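Local coordinates for pesticidal crystal protein Cry4Aa (Bacillus thuringiensis, PDB 2C9K) that kills mosquito larvae by binding midgut epithelial cells and promoting their colloid-osmotic lysis, as a member of the pore-forming delta-endotoxin family, at residues A[293-298]-A[476-481]. Residues are numbered along the deposited sequence; the frame is centred on the assembly and turned at random.
Sequences FTWLDS and AVKANS
F293 and V477 meet through their backbones: the amide N of F293 donates to the carbonyl O of V477 at 2.8 Å, with an N-H...O angle of 145° and the donor tilted 29° from the carbonyl plane. V477 sits in the short 3-10 turn 476-478 that follows strand 471-475, and F293 in the approach to strand 294-303, so the bond joins the middle domain of this three-domain toxin to its C-terminal domain. A water joins the same two backbones, donating to the O of F293 at 2.8 Å and to the O of A479, two residues past V477.

Most of the side-chain packing falls to F293 and K478. The K478 chain bends at chi2, chi3 and chi4 and runs alongside F293, bringing CD to 3.9 Å from F293 CB and 4.0 Å from CG; F293 CB also rests 3.6 Å from V477 O. F293 holds CG anti to its own backbone N (chi1 -166°), which sends the ring forward, away from V477, until CE2 stands over one face of W295. W295 adds a looser touch, its CZ2 4.3 Å from K478 CE. Beyond this the two chains diverge; D297 and S298, partly exposed, form a classic beta bulge facing M319.

The ammonium NZ of K478 lies 6.0 Å from the centre of the F293 ring, a weak cation-pi attraction at most; its real partners are E258 in a salt bridge, the O of D461 and N464. Packing here comes from the aliphatic run of K478 against F293, with a lighter touch from W295, while backbone groups and one water supply the polar links, and the buried lysine charge is probably balanced chiefly by E258.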
loop_
_atom_site.group_PDB
_atom_site.type_symbol
_atom_site.label_atom_id
_atom_site.label_comp_id
_atom_site.label_asym_id
_atom_site.label_seq_id
_atom_site.Cartn_x
_atom_site.Cartn_y
_atom_site.Cartn_z
ATOM N N PHE A 293 -10.501 7.499 -0.452
ATOM C CA PHE A 293 -9.445 7.769 -1.422
ATOM C C PHE A 293 -9.680 9.077 -2.195
ATOM O O PHE A 293 -10.792 9.340 -2.655
ATOM C CB PHE A 293 -9.331 6.601 -2.403
ATOM C CG PHE A 293 -8.078 6.625 -3.211
ATOM C CD1 PHE A 293 -6.915 6.070 -2.717
ATOM C CD2 PHE A 293 -8.051 7.240 -4.457
ATOM C CE1 PHE A 293 -5.738 6.127 -3.458
ATOM C CE2 PHE A 293 -6.881 7.299 -5.200
ATOM C CZ PHE A 293 -5.726 6.746 -4.703
ATOM N N THR A 294 -8.645 9.904 -2.327
ATOM C CA THR A 294 -8.788 11.161 -3.071
ATOM C C THR A 294 -7.776 11.290 -4.212
ATOM O O THR A 294 -6.670 10.749 -4.150
ATOM C CB THR A 294 -8.624 12.431 -2.164
ATOM O OG1 THR A 294 -7.286 12.504 -1.658
ATOM C CG2 THR A 294 -9.600 12.403 -1.012
ATOM N N TRP A 295 -8.171 12.012 -5.254
ATOM C CA TRP A 295 -7.299 12.255 -6.395
ATOM C C TRP A 295 -6.921 13.739 -6.412
ATOM O O TRP A 295 -7.763 14.610 -6.209
ATOM C CB TRP A 295 -8.002 11.863 -7.687
ATOM C CG TRP A 295 -8.456 10.457 -7.687
ATOM C CD1 TRP A 295 -9.673 9.980 -7.282
ATOM C CD2 TRP A 295 -7.707 9.326 -8.117
ATOM N NE1 TRP A 295 -9.728 8.615 -7.444
ATOM C CE2 TRP A 295 -8.531 8.190 -7.957
ATOM C CE3 TRP A 295 -6.417 9.159 -8.624
ATOM C CZ2 TRP A 295 -8.105 6.906 -8.288
ATOM C CZ3 TRP A 295 -5.996 7.882 -8.952
ATOM C CH2 TRP A 295 -6.839 6.771 -8.783
ATOM N N LEU A 296 -5.649 14.020 -6.650
ATOM C CA LEU A 296 -5.156 15.388 -6.650
ATOM C C LEU A 296 -5.510 16.173 -7.900
ATOM O O LEU A 296 -4.933 15.931 -8.955
ATOM C CB LEU A 296 -3.636 15.372 -6.486
ATOM C CG LEU A 296 -2.947 16.719 -6.289
ATOM C CD1 LEU A 296 -3.501 17.391 -5.020
ATOM C CD2 LEU A 296 -1.439 16.507 -6.186
ATOM N N ASP A 297 -6.438 17.120 -7.784
ATOM C CA ASP A 297 -6.828 17.953 -8.932
ATOM C C ASP A 297 -5.759 18.987 -9.287
ATOM O O ASP A 297 -5.370 19.112 -10.452
ATOM C CB ASP A 297 -8.138 18.695 -8.659
ATOM C CG ASP A 297 -9.340 17.815 -8.821
ATOM O OD1 ASP A 297 -9.279 16.928 -9.693
ATOM O OD2 ASP A 297 -10.342 18.007 -8.100
ATOM N N SER A 298 -5.293 19.729 -8.283
ATOM C CA SER A 298 -4.271 20.745 -8.517
ATOM C C SER A 298 -3.515 21.176 -7.262
ATOM O O SER A 298 -3.996 21.012 -6.142
ATOM C CB SER A 298 -4.907 21.980 -9.165
ATOM O OG SER A 298 -5.905 22.544 -8.326
ATOM N N ALA A 476 -13.646 -0.397 -0.093
ATOM C CA ALA A 476 -14.766 0.459 0.296
ATOM C C ALA A 476 -14.383 1.943 0.372
ATOM O O ALA A 476 -15.236 2.819 0.257
ATOM C CB ALA A 476 -15.333 -0.002 1.626
ATOM N N VAL A 477 -13.105 2.232 0.559
ATOM C CA VAL A 477 -12.683 3.617 0.628
ATOM C C VAL A 477 -12.636 4.272 -0.748
ATOM O O VAL A 477 -12.373 5.475 -0.845
ATOM C CB VAL A 477 -11.295 3.772 1.309
ATOM C CG1 VAL A 477 -11.410 3.465 2.799
ATOM C CG2 VAL A 477 -10.280 2.853 0.648
ATOM N N LYS A 478 -12.888 3.499 -1.807
ATOM C CA LYS A 478 -12.888 4.052 -3.164
ATOM C C LYS A 478 -14.245 4.682 -3.453
ATOM O O LYS A 478 -14.551 5.040 -4.588
ATOM C CB LYS A 478 -12.605 2.969 -4.212
ATOM C CG LYS A 478 -11.186 2.420 -4.219
ATOM C CD LYS A 478 -10.165 3.482 -4.593
ATOM C CE LYS A 478 -10.418 4.051 -5.985
ATOM N NZ LYS A 478 -10.423 2.996 -7.033
ATOM N N ALA A 479 -15.056 4.808 -2.410
ATOM C CA ALA A 479 -16.385 5.398 -2.521
ATOM C C ALA A 479 -16.254 6.915 -2.549
ATOM O O ALA A 479 -15.187 7.449 -2.235
ATOM C CB ALA A 479 -17.236 4.976 -1.339
ATOM N N ASN A 480 -17.335 7.606 -2.919
ATOM C CA ASN A 480 -17.312 9.061 -2.981
ATOM C C ASN A 480 -18.361 9.752 -2.103
ATOM O O ASN A 480 -18.513 10.977 -2.153
ATOM C CB ASN A 480 -17.460 9.530 -4.430
ATOM C CG ASN A 480 -18.644 8.889 -5.142
ATOM O OD1 ASN A 480 -19.660 8.567 -4.519
ATOM N ND2 ASN A 480 -18.525 8.720 -6.462
ATOM N N SER A 481 -19.079 8.974 -1.298
ATOM C CA SER A 481 -20.092 9.530 -0.409
ATOM C C SER A 481 -20.146 8.754 0.908
ATOM O O SER A 481 -20.273 7.525 0.923
ATOM C CB SER A 481 -21.465 9.503 -1.078
ATOM O OG SER A 481 -22.454 10.011 -0.193
HETATM O O HOH W 1 -12.994 7.824 -3.470
#